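Local coordinates for thermospermine synthase ACAULIS protein (Medicago truncatula, PDB 6BQ4), which probably catalyses aminopropyl transfer from decarboxylated S-adenosylmethionine to spermidine, yielding thermospermine and methylthioadenosine in plant polyamine biosynthesis, at residues Val105-Gly110 with Asp126-Cys131; Ile161-Ala166 with Tyr192-Lys197; Val177-Leu182 with Ile213-Ala218. All coordinates share one frame; numbering follows the deposited sequence.

Contact 1: residues Val105-Gly110 with Asp126-Cys131; sequences VFIMGG and DKVVMC. With ADN (adenosine), chain C.
V105 and I107 present both backbone N-H and C=O to residues 127-131, G109 its N-H alone, and five hydrogen bonds pair the two parallel segments. V105 N gives to K127 O and V105 O takes V129 N. I107 repeats the pattern two residues on: its N meets V129 O at 2.7 Å in a nearly straight bond (163° at the hydrogen), and its O accepts C131 N at 2.9 Å. The last rung is different, for G109 N reaches C131 O from above the carbonyl plane, 2.9 Å away, just past the corner the chain turns at M108. F106 turns its own N and O the other way, to strand 175-181, so both edges of this strand are used.

The side chains divide between two faces. On one, I107 CD1 lies 3.8 Å from V128 CG1, and L119 of helix 114-119 covers this patch. On the other, with CG anti to the backbone N (chi1 -175°), the F106 ring reaches across to V129 and C131, meeting both obliquely: CD2 touches V129 CG1, and CZ comes within 3.4 Å of C131 CB. At the far end K127 NZ finds its charge partner in E173.

This is the first beta-alpha-beta unit of a Rossmann-like domain. G109 brings the backbone close to the nucleoside, its CA 3.5 Å from N3 of adenosine, and C131 O meets the edge of the base at C2 (3.3 Å). With its polar groups paired between the segments, the main chain itself borders the base, where a side chain on G109 would be crowded by the ribose O4'.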
loop_
_atom_site.group_PDB
_atom_site.type_symbol
_atom_site.label_atom_id
_atom_site.label_comp_id
_atom_site.label_asym_id
_atom_site.label_seq_id
_atom_site.Cartn_x
_atom_site.Cartn_y
_atom_site.Cartn_z
ATOM N N VAL A 105 37.092 5.561 -25.377
ATOM C CA VAL A 105 36.534 5.248 -24.062
ATOM C C VAL A 105 35.859 3.883 -24.075
ATOM O O VAL A 105 35.059 3.572 -24.991
ATOM C CB VAL A 105 35.497 6.303 -23.614
ATOM C CG1 VAL A 105 34.413 6.455 -24.659
ATOM C CG2 VAL A 105 34.863 5.924 -22.281
ATOM N N PHE A 106 36.139 3.111 -23.032
ATOM C CA PHE A 106 35.590 1.801 -22.868
ATOM C C PHE A 106 34.594 1.826 -21.705
ATOM O O PHE A 106 34.955 2.274 -20.582
ATOM C CB PHE A 106 36.735 0.844 -22.543
ATOM C CG PHE A 106 36.332 -0.610 -22.464
ATOM C CD1 PHE A 106 35.838 -1.162 -21.282
ATOM C CD2 PHE A 106 36.537 -1.462 -23.546
ATOM C CE1 PHE A 106 35.520 -2.507 -21.196
ATOM C CE2 PHE A 106 36.237 -2.826 -23.473
ATOM C CZ PHE A 106 35.740 -3.357 -22.297
ATOM N N ILE A 107 33.393 1.296 -21.950
ATOM C CA ILE A 107 32.341 1.210 -20.926
ATOM C C ILE A 107 32.273 -0.218 -20.459
ATOM O O ILE A 107 31.966 -1.098 -21.240
ATOM C CB ILE A 107 30.936 1.593 -21.424
ATOM C CG1 ILE A 107 30.944 2.937 -22.096
ATOM C CG2 ILE A 107 29.969 1.670 -20.233
ATOM C CD1 ILE A 107 29.619 3.276 -22.751
ATOM N N MET A 108 32.471 -0.438 -19.164
ATOM C CA MET A 108 32.125 -1.717 -18.547
ATOM C C MET A 108 30.628 -1.709 -18.155
ATOM O O MET A 108 30.187 -1.016 -17.188
ATOM C CB MET A 108 32.978 -1.981 -17.295
ATOM C CG MET A 108 34.481 -1.814 -17.492
ATOM S SD MET A 108 35.404 -2.366 -16.039
ATOM C CE MET A 108 34.866 -1.276 -14.766
ATOM N N GLY A 109 29.828 -2.492 -18.890
ATOM C CA GLY A 109 28.419 -2.582 -18.640
ATOM C C GLY A 109 27.780 -1.593 -19.606
ATOM O O GLY A 109 28.165 -1.499 -20.803
ATOM N N GLY A 110 26.795 -0.859 -19.107
ATOM C CA GLY A 110 26.213 0.210 -19.912
ATOM C C GLY A 110 25.250 -0.197 -20.994
ATOM O O GLY A 110 24.975 0.607 -21.888
ATOM N N ASP A 126 36.250 9.798 -30.451
ATOM C CA ASP A 126 36.190 9.162 -31.772
ATOM C C ASP A 126 35.826 7.688 -31.679
ATOM O O ASP A 126 35.415 7.132 -32.664
ATOM C CB ASP A 126 37.461 9.403 -32.618
ATOM C CG ASP A 126 38.743 8.927 -31.948
ATOM O OD1 ASP A 126 38.803 7.729 -31.530
ATOM O OD2 ASP A 126 39.709 9.750 -31.848
ATOM N N LYS A 127 35.960 7.056 -30.511
ATOM C CA LYS A 127 35.532 5.692 -30.338
ATOM C C LYS A 127 34.995 5.438 -28.911
ATOM O O LYS A 127 35.629 5.834 -27.919
ATOM C CB LYS A 127 36.676 4.740 -30.629
ATOM C CG LYS A 127 36.243 3.283 -30.557
ATOM C CD LYS A 127 36.915 2.364 -31.584
ATOM C CE LYS A 127 37.166 0.980 -30.987
ATOM N NZ LYS A 127 38.137 1.044 -29.827
ATOM N N VAL A 128 33.816 4.796 -28.852
ATOM C CA VAL A 128 33.204 4.261 -27.635
ATOM C C VAL A 128 32.942 2.747 -27.796
ATOM O O VAL A 128 32.122 2.321 -28.654
ATOM C CB VAL A 128 31.874 4.987 -27.281
ATOM C CG1 VAL A 128 31.299 4.460 -25.959
ATOM C CG2 VAL A 128 32.040 6.519 -27.238
ATOM N N VAL A 129 33.586 1.943 -26.946
ATOM C CA VAL A 129 33.239 0.537 -26.789
ATOM C C VAL A 129 32.321 0.348 -25.593
ATOM O O VAL A 129 32.677 0.797 -24.498
ATOM C CB VAL A 129 34.486 -0.317 -26.556
ATOM C CG1 VAL A 129 34.135 -1.795 -26.365
ATOM C CG2 VAL A 129 35.454 -0.138 -27.727
ATOM N N MET A 130 31.141 -0.261 -25.803
ATOM C CA MET A 130 30.223 -0.686 -24.716
ATOM C C MET A 130 30.343 -2.184 -24.575
ATOM O O MET A 130 29.941 -2.948 -25.500
ATOM C CB MET A 130 28.770 -0.338 -25.036
ATOM C CG MET A 130 27.664 -0.851 -24.078
ATOM S SD MET A 130 26.072 -0.913 -24.958
ATOM C CE MET A 130 25.975 0.781 -25.491
ATOM N N CYS A 131 30.889 -2.611 -23.451
ATOM C CA CYS A 131 31.084 -4.046 -23.189
ATOM C C CYS A 131 30.188 -4.555 -22.094
ATOM O O CYS A 131 30.537 -4.436 -20.904
ATOM C CB CYS A 131 32.524 -4.353 -22.829
ATOM S SG CYS A 131 32.814 -6.120 -22.542
HETATM O "O5'" ADN C . 24.118 -4.073 -14.102
HETATM C "C5'" ADN C . 24.368 -3.014 -14.984
HETATM C "C4'" ADN C . 24.848 -3.592 -16.288
HETATM O "O4'" ADN C . 26.051 -4.291 -16.108
HETATM C "C3'" ADN C . 23.871 -4.597 -16.822
HETATM O "O3'" ADN C . 23.523 -4.150 -18.107
HETATM C "C2'" ADN C . 24.655 -5.879 -16.840
HETATM O "O2'" ADN C . 24.331 -6.647 -17.954
HETATM C "C1'" ADN C . 26.070 -5.407 -16.934
HETATM N N9 ADN C . 27.056 -6.339 -16.392
HETATM C C8 ADN C . 26.976 -7.095 -15.320
HETATM N N7 ADN C . 28.081 -7.811 -15.137
HETATM C C5 ADN C . 28.900 -7.485 -16.110
HETATM C C6 ADN C . 30.232 -7.858 -16.550
HETATM N N6 ADN C . 30.940 -8.733 -15.854
HETATM N N1 ADN C . 30.721 -7.296 -17.651
HETATM C C2 ADN C . 30.037 -6.419 -18.352
HETATM N N3 ADN C . 28.823 -6.029 -18.015
HETATM C C4 ADN C . 28.219 -6.521 -16.937
#

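Contact 2: residues Ile161-Ala166 with Tyr192-Lys197; sequences INDAKA and YKLYTK. With ADN (adenosine), chain C.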
loop_
_atom_site.group_PDB
_atom_site.type_symbol
_atom_site.label_atom_id
_atom_site.label_comp_id
_atom_site.label_asym_id
_atom_site.label_seq_id
_atom_site.Cartn_x
_atom_site.Cartn_y
_atom_site.Cartn_z
ATOM N N ILE A 161 29.626 -7.938 -26.624
ATOM C CA ILE A 161 28.900 -8.767 -25.637
ATOM C C ILE A 161 29.903 -9.705 -24.975
ATOM O O ILE A 161 30.307 -10.716 -25.557
ATOM C CB ILE A 161 27.727 -9.586 -26.259
ATOM C CG1 ILE A 161 26.698 -8.655 -26.905
ATOM C CG2 ILE A 161 27.076 -10.492 -25.209
ATOM C CD1 ILE A 161 26.129 -7.618 -25.944
ATOM N N ASN A 162 30.308 -9.364 -23.759
ATOM C CA ASN A 162 31.272 -10.174 -23.036
ATOM C C ASN A 162 31.380 -9.634 -21.621
ATOM O O ASN A 162 30.980 -8.489 -21.340
ATOM C CB ASN A 162 32.635 -10.148 -23.761
ATOM C CG ASN A 162 33.626 -11.192 -23.232
ATOM O OD1 ASN A 162 33.279 -12.083 -22.475
ATOM N ND2 ASN A 162 34.875 -11.025 -23.599
ATOM N N ASP A 163 31.819 -10.483 -20.713
ATOM C CA ASP A 163 32.274 -10.038 -19.419
ATOM C C ASP A 163 33.423 -9.015 -19.653
ATOM O O ASP A 163 34.381 -9.291 -20.392
ATOM C CB ASP A 163 32.742 -11.237 -18.607
ATOM C CG ASP A 163 33.565 -10.856 -17.407
ATOM O OD1 ASP A 163 33.389 -9.751 -16.869
ATOM O OD2 ASP A 163 34.402 -11.664 -16.994
ATOM N N ALA A 164 33.318 -7.835 -19.021
ATOM C CA ALA A 164 34.292 -6.742 -19.272
ATOM C C ALA A 164 35.673 -7.102 -18.769
ATOM O O ALA A 164 36.658 -6.591 -19.297
ATOM C CB ALA A 164 33.851 -5.434 -18.656
ATOM N N LYS A 165 35.757 -7.953 -17.746
ATOM C CA LYS A 165 37.058 -8.367 -17.195
ATOM C C LYS A 165 37.804 -9.181 -18.264
ATOM O O LYS A 165 38.946 -8.895 -18.589
ATOM C CB LYS A 165 36.909 -9.186 -15.891
ATOM C CG LYS A 165 38.228 -9.860 -15.412
ATOM C CD LYS A 165 38.511 -9.698 -13.905
ATOM C CE LYS A 165 38.424 -10.991 -13.097
ATOM N NZ LYS A 165 39.475 -11.978 -13.457
ATOM N N ALA A 166 37.103 -10.160 -18.814
ATOM C CA ALA A 166 37.644 -11.020 -19.889
ATOM C C ALA A 166 37.990 -10.198 -21.122
ATOM O O ALA A 166 39.024 -10.386 -21.694
ATOM C CB ALA A 166 36.638 -12.098 -20.230
ATOM N N TYR A 192 31.211 -8.322 -8.682
ATOM C CA TYR A 192 32.206 -8.171 -7.627
ATOM C C TYR A 192 33.658 -8.052 -8.146
ATOM O O TYR A 192 34.425 -7.163 -7.742
ATOM C CB TYR A 192 32.111 -9.338 -6.632
ATOM C CG TYR A 192 33.067 -9.162 -5.485
ATOM C CD1 TYR A 192 32.751 -8.333 -4.417
ATOM C CD2 TYR A 192 34.325 -9.777 -5.490
ATOM C CE1 TYR A 192 33.632 -8.135 -3.367
ATOM C CE2 TYR A 192 35.220 -9.579 -4.446
ATOM C CZ TYR A 192 34.867 -8.767 -3.379
ATOM O OH TYR A 192 35.742 -8.557 -2.328
ATOM N N LYS A 193 34.029 -8.949 -9.061
ATOM C CA LYS A 193 35.420 -9.049 -9.504
ATOM C C LYS A 193 35.885 -7.743 -10.178
ATOM O O LYS A 193 37.060 -7.447 -10.210
ATOM C CB LYS A 193 35.625 -10.213 -10.496
ATOM C CG LYS A 193 35.069 -11.603 -10.127
ATOM C CD LYS A 193 34.801 -12.443 -11.397
ATOM C CE LYS A 193 33.580 -11.951 -12.186
ATOM N NZ LYS A 193 33.865 -11.802 -13.639
ATOM N N LEU A 194 34.951 -6.968 -10.719
ATOM C CA LEU A 194 35.262 -5.694 -11.371
ATOM C C LEU A 194 35.440 -4.479 -10.408
ATOM O O LEU A 194 35.548 -3.315 -10.858
ATOM C CB LEU A 194 34.217 -5.447 -12.464
ATOM C CG LEU A 194 34.253 -6.526 -13.557
ATOM C CD1 LEU A 194 33.087 -6.443 -14.510
ATOM C CD2 LEU A 194 35.495 -6.341 -14.376
ATOM N N TYR A 195 35.520 -4.759 -9.109
ATOM C CA TYR A 195 35.833 -3.758 -8.090
ATOM C C TYR A 195 37.026 -4.128 -7.180
ATOM O O TYR A 195 37.294 -3.421 -6.207
ATOM C CB TYR A 195 34.608 -3.497 -7.227
ATOM C CG TYR A 195 33.427 -2.887 -7.954
ATOM C CD1 TYR A 195 32.483 -3.709 -8.589
ATOM C CD2 TYR A 195 33.210 -1.516 -7.957
ATOM C CE1 TYR A 195 31.382 -3.190 -9.222
ATOM C CE2 TYR A 195 32.115 -0.972 -8.624
ATOM C CZ TYR A 195 31.208 -1.808 -9.245
ATOM O OH TYR A 195 30.116 -1.288 -9.865
ATOM N N THR A 196 37.770 -5.194 -7.512
ATOM C CA THR A 196 38.889 -5.654 -6.651
ATOM C C THR A 196 40.181 -4.907 -6.967
ATOM O O THR A 196 40.377 -4.381 -8.075
ATOM C CB THR A 196 39.115 -7.188 -6.724
ATOM O OG1 THR A 196 39.412 -7.549 -8.063
ATOM C CG2 THR A 196 37.857 -7.934 -6.279
ATOM N N LYS A 197 41.042 -4.830 -5.966
ATOM C CA LYS A 197 42.373 -4.233 -6.125
ATOM C C LYS A 197 43.142 -4.857 -7.268
ATOM O O LYS A 197 43.751 -4.150 -8.059
ATOM C CB LYS A 197 43.171 -4.377 -4.836
ATOM C CG LYS A 197 44.594 -3.831 -4.874
ATOM C CD LYS A 197 45.274 -4.141 -3.543
ATOM C CE LYS A 197 46.547 -3.337 -3.348
ATOM N NZ LYS A 197 47.635 -3.760 -4.258
HETATM O "O5'" ADN C . 24.118 -4.073 -14.102
HETATM C "C5'" ADN C . 24.368 -3.014 -14.984
HETATM C "C4'" ADN C . 24.848 -3.592 -16.288
HETATM O "O4'" ADN C . 26.051 -4.291 -16.108
HETATM C "C3'" ADN C . 23.871 -4.597 -16.822
HETATM O "O3'" ADN C . 23.523 -4.150 -18.107
HETATM C "C2'" ADN C . 24.655 -5.879 -16.840
HETATM O "O2'" ADN C . 24.331 -6.647 -17.954
HETATM C "C1'" ADN C . 26.070 -5.407 -16.934
HETATM N N9 ADN C . 27.056 -6.339 -16.392
HETATM C C8 ADN C . 26.976 -7.095 -15.320
HETATM N N7 ADN C . 28.081 -7.811 -15.137
HETATM C C5 ADN C . 28.900 -7.485 -16.110
HETATM C C6 ADN C . 30.232 -7.858 -16.550
HETATM N N6 ADN C . 30.940 -8.733 -15.854
HETATM N N1 ADN C . 30.721 -7.296 -17.651
HETATM C C2 ADN C . 30.037 -6.419 -18.352
HETATM N N3 ADN C . 28.823 -6.029 -18.015
HETATM C C4 ADN C . 28.219 -6.521 -16.937
#
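D163 and K193 meet beside the amino group of the adenine, and the lysine's side chain links the loop 192-196 to the start of helix 164-170. Followed outward from the backbone, K193 CB lies 3.9 Å from K165 CE, where the two lysine chains cross at about a right angle. The chain then turns away from K165 and bends at chi3 (-72°) and again at chi4 (132°), carrying NZ to the carboxylate. There NZ meets D163 OD2 in a salt bridge of 3.4 Å, a long one, with OD1 farther off.

OD1 has other duties. It accepts the exocyclic N6 of adenosine at 2.8 Å in a nearly straight bond (168°), and from above the carboxylate plane it also takes K165 N, the capping bond of an N-cap. The next residue completes the reading of the base edge: A164 N donates to N1 at 3.0 Å. An aspartate followed by a backbone N-H at a helix start, gripping N6 and N1 together, is a pairing known from AdoMet-dependent methyltransferases, here set at the tip of strand 157-161. An asparagine at D163 could still offer an oxygen to N6, but it would probably leave the K193 ammonium without its countercharge.

L194 fills the angle between K165 and the adenine amino group. CD2 packs on K165 CB at 3.5 Å, while CD1 approaches N6 of adenosine at 3.4 Å and also lies near A164 CB. F199 of helix 197-204 touches both L194 and K165. T196 OG1 donates to K193 O, tying the loop's turn together ahead of that helix.

Contact 3: residues Val177-Leu182 with Ile213-Ala218; sequences VIVGDL and IFVTQA. With ADN (adenosine), chain C.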
loop_
_atom_site.group_PDB
_atom_site.type_symbol
_atom_site.label_atom_id
_atom_site.label_comp_id
_atom_site.label_asym_id
_atom_site.label_seq_id
_atom_site.Cartn_x
_atom_site.Cartn_y
_atom_site.Cartn_z
ATOM N N VAL A 177 39.817 6.958 -21.311
ATOM C CA VAL A 177 38.864 6.893 -20.199
ATOM C C VAL A 177 38.235 5.538 -20.175
ATOM O O VAL A 177 37.799 5.013 -21.191
ATOM C CB VAL A 177 37.776 7.997 -20.235
ATOM C CG1 VAL A 177 36.810 7.868 -19.060
ATOM C CG2 VAL A 177 38.421 9.379 -20.204
ATOM N N ILE A 178 38.209 4.943 -19.003
ATOM C CA ILE A 178 37.410 3.735 -18.774
ATOM C C ILE A 178 36.315 4.032 -17.763
ATOM O O ILE A 178 36.579 4.655 -16.733
ATOM C CB ILE A 178 38.287 2.538 -18.339
ATOM C CG1 ILE A 178 39.247 2.244 -19.469
ATOM C CG2 ILE A 178 37.388 1.346 -17.991
ATOM C CD1 ILE A 178 40.273 1.167 -19.145
ATOM N N VAL A 179 35.089 3.593 -18.088
ATOM C CA VAL A 179 33.883 3.909 -17.314
ATOM C C VAL A 179 33.243 2.634 -16.772
ATOM O O VAL A 179 32.876 1.726 -17.546
ATOM C CB VAL A 179 32.834 4.689 -18.186
ATOM C CG1 VAL A 179 31.574 5.001 -17.374
ATOM C CG2 VAL A 179 33.447 5.951 -18.775
ATOM N N GLY A 180 33.164 2.526 -15.451
ATOM C CA GLY A 180 32.379 1.485 -14.775
ATOM C C GLY A 180 30.885 1.829 -14.595
ATOM O O GLY A 180 30.534 2.678 -13.757
ATOM N N ASP A 181 30.018 1.160 -15.372
ATOM C CA ASP A 181 28.557 1.320 -15.302
ATOM C C ASP A 181 27.948 -0.025 -14.920
ATOM O O ASP A 181 27.002 -0.495 -15.510
ATOM C CB ASP A 181 28.059 1.852 -16.638
ATOM C CG ASP A 181 26.665 2.429 -16.599
ATOM O OD1 ASP A 181 26.125 2.653 -15.472
ATOM O OD2 ASP A 181 26.116 2.706 -17.720
ATOM N N LEU A 182 28.513 -0.632 -13.893
ATOM C CA LEU A 182 28.080 -1.930 -13.410
ATOM C C LEU A 182 27.170 -1.857 -12.176
ATOM O O LEU A 182 26.974 -0.786 -11.581
ATOM C CB LEU A 182 29.307 -2.780 -13.063
ATOM C CG LEU A 182 30.306 -3.014 -14.198
ATOM C CD1 LEU A 182 31.632 -3.547 -13.650
ATOM C CD2 LEU A 182 29.789 -3.938 -15.301
ATOM N N ILE A 213 42.119 8.266 -17.327
ATOM C CA ILE A 213 41.203 8.434 -16.167
ATOM C C ILE A 213 40.195 7.262 -16.171
ATOM O O ILE A 213 39.623 6.851 -17.217
ATOM C CB ILE A 213 40.494 9.825 -16.194
ATOM C CG1 ILE A 213 41.575 10.969 -16.222
ATOM C CG2 ILE A 213 39.488 9.971 -15.027
ATOM C CD1 ILE A 213 41.038 12.387 -16.478
ATOM N N PHE A 214 40.053 6.676 -14.988
ATOM C CA PHE A 214 38.989 5.736 -14.684
ATOM C C PHE A 214 37.907 6.449 -13.886
ATOM O O PHE A 214 38.228 7.192 -12.935
ATOM C CB PHE A 214 39.529 4.602 -13.805
ATOM C CG PHE A 214 38.489 3.562 -13.442
ATOM C CD1 PHE A 214 37.811 2.858 -14.438
ATOM C CD2 PHE A 214 38.239 3.231 -12.125
ATOM C CE1 PHE A 214 36.902 1.862 -14.125
ATOM C CE2 PHE A 214 37.321 2.233 -11.796
ATOM C CZ PHE A 214 36.647 1.549 -12.812
ATOM N N VAL A 215 36.653 6.122 -14.166
ATOM C CA VAL A 215 35.531 6.517 -13.283
ATOM C C VAL A 215 34.644 5.339 -13.132
ATOM O O VAL A 215 34.388 4.584 -14.103
ATOM C CB VAL A 215 34.705 7.732 -13.810
ATOM C CG1 VAL A 215 34.206 7.508 -15.237
ATOM C CG2 VAL A 215 33.520 8.040 -12.896
ATOM N N THR A 216 34.146 5.140 -11.915
ATOM C CA THR A 216 33.130 4.098 -11.732
ATOM C C THR A 216 32.013 4.625 -10.907
ATOM O O THR A 216 32.265 5.393 -9.965
ATOM C CB THR A 216 33.720 2.784 -11.124
ATOM O OG1 THR A 216 32.675 1.795 -10.967
ATOM C CG2 THR A 216 34.361 3.034 -9.792
ATOM N N GLN A 217 30.806 4.152 -11.197
ATOM C CA GLN A 217 29.669 4.254 -10.235
ATOM C C GLN A 217 30.079 3.574 -8.913
ATOM O O GLN A 217 30.835 2.638 -8.916
ATOM C CB GLN A 217 28.353 3.643 -10.817
ATOM C CG GLN A 217 28.141 2.128 -10.665
ATOM C CD GLN A 217 27.567 1.774 -9.282
ATOM O OE1 GLN A 217 26.810 2.554 -8.726
ATOM N NE2 GLN A 217 27.906 0.583 -8.741
ATOM N N ALA A 218 29.611 4.102 -7.800
ATOM C CA ALA A 218 30.100 3.620 -6.493
ATOM C C ALA A 218 29.031 3.392 -5.437
ATOM O O ALA A 218 29.295 3.379 -4.221
ATOM C CB ALA A 218 31.170 4.550 -5.998
HETATM O "O5'" ADN C . 24.118 -4.073 -14.102
HETATM C "C5'" ADN C . 24.368 -3.014 -14.984
HETATM C "C4'" ADN C . 24.848 -3.592 -16.288
HETATM O "O4'" ADN C . 26.051 -4.291 -16.108
HETATM C "C3'" ADN C . 23.871 -4.597 -16.822
HETATM O "O3'" ADN C . 23.523 -4.150 -18.107
HETATM C "C2'" ADN C . 24.655 -5.879 -16.840
HETATM O "O2'" ADN C . 24.331 -6.647 -17.954
HETATM C "C1'" ADN C . 26.070 -5.407 -16.934
HETATM N N9 ADN C . 27.056 -6.339 -16.392
HETATM C C8 ADN C . 26.976 -7.095 -15.320
HETATM N N7 ADN C . 28.081 -7.811 -15.137
HETATM C C5 ADN C . 28.900 -7.485 -16.110
HETATM C C6 ADN C . 30.232 -7.858 -16.550
HETATM N N6 ADN C . 30.940 -8.733 -15.854
HETATM N N1 ADN C . 30.721 -7.296 -17.651
HETATM C C2 ADN C . 30.037 -6.419 -18.352
HETATM N N3 ADN C . 28.823 -6.029 -18.015
HETATM C C4 ADN C . 28.219 -6.521 -16.937
HETATM O O HOH W 1 30.976 -0.009 -12.168
#
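I213 opens the pairing: its carbonyl O receives I178 N at 3.0 Å, while V177 CA makes a CA-H...O contact with the same oxygen. From here strand 212-220 runs parallel to strand 175-181, 8° apart in direction.

F214 comes next, and a chi1 of -180° swings its ring toward I178. CD1 lies 3.2 Å from I178 O, obliquely to the ring, and I178 CG2 packs against CD1 and CE1. Y200 of helix 197-204 meets the same ring from outside the pair.

V215 turns to the opposite face, where CG1 lies beside V179 CG2 at 3.9 Å, both valines pointing the same way; helix 84-98 covers this side. Its backbone both gives and takes on the same strand, N donating to I178 O and O accepting G180 N in a short, straight bond of 2.7 Å (169°).

T216 stands across from G180, whose backbone approaches unusually closely, the CA atoms being 4.1 Å apart. A CB on G180 would lie 2.5 Å from T216 OG1 as the strands stand, which suits a glycine. T216 OG1 donates to Q217 O and accepts from a water that is in turn held by L182 N, a polar bridge between the strand ends.

Q217 closes the ladder, its N reaching G180 O. Its CG packs against L182 O at 3.3 Å, while the amide is fixed by W258, D184 and Y195. L182 CD2 meanwhile lies 3.4 Å from adenosine C4. D181, the predicted proton acceptor, follows G180 and is held by Y87 and T115. Ligand-binding residues and a predicted proton acceptor gathered at the carboxyl ends of parallel strands are typical of Rossmann-like domains, to which this one belongs.

Overall arrangement
Contacts 1 and 3 belong to one mixed sheet: strands 127-132, 104-107, 175-181 and 212-220 lie side by side in that order, and F106 and M108 hydrogen-bond to V179 where the two contacts adjoin, their centres about 10 Å apart. Contact 2 sits beyond the carboxyl ends of these strands, about 14 Å from contact 1 and 12 Å from contact 3, centre to centre. Contact 1 closes along the chain before the others open, whereas contacts 2 and 3 interleave, Y195 meeting Q217 and L194 meeting L182. All three touch adenosine, so strands and loops together build one nucleoside pocket beside the predicted catalytic D181.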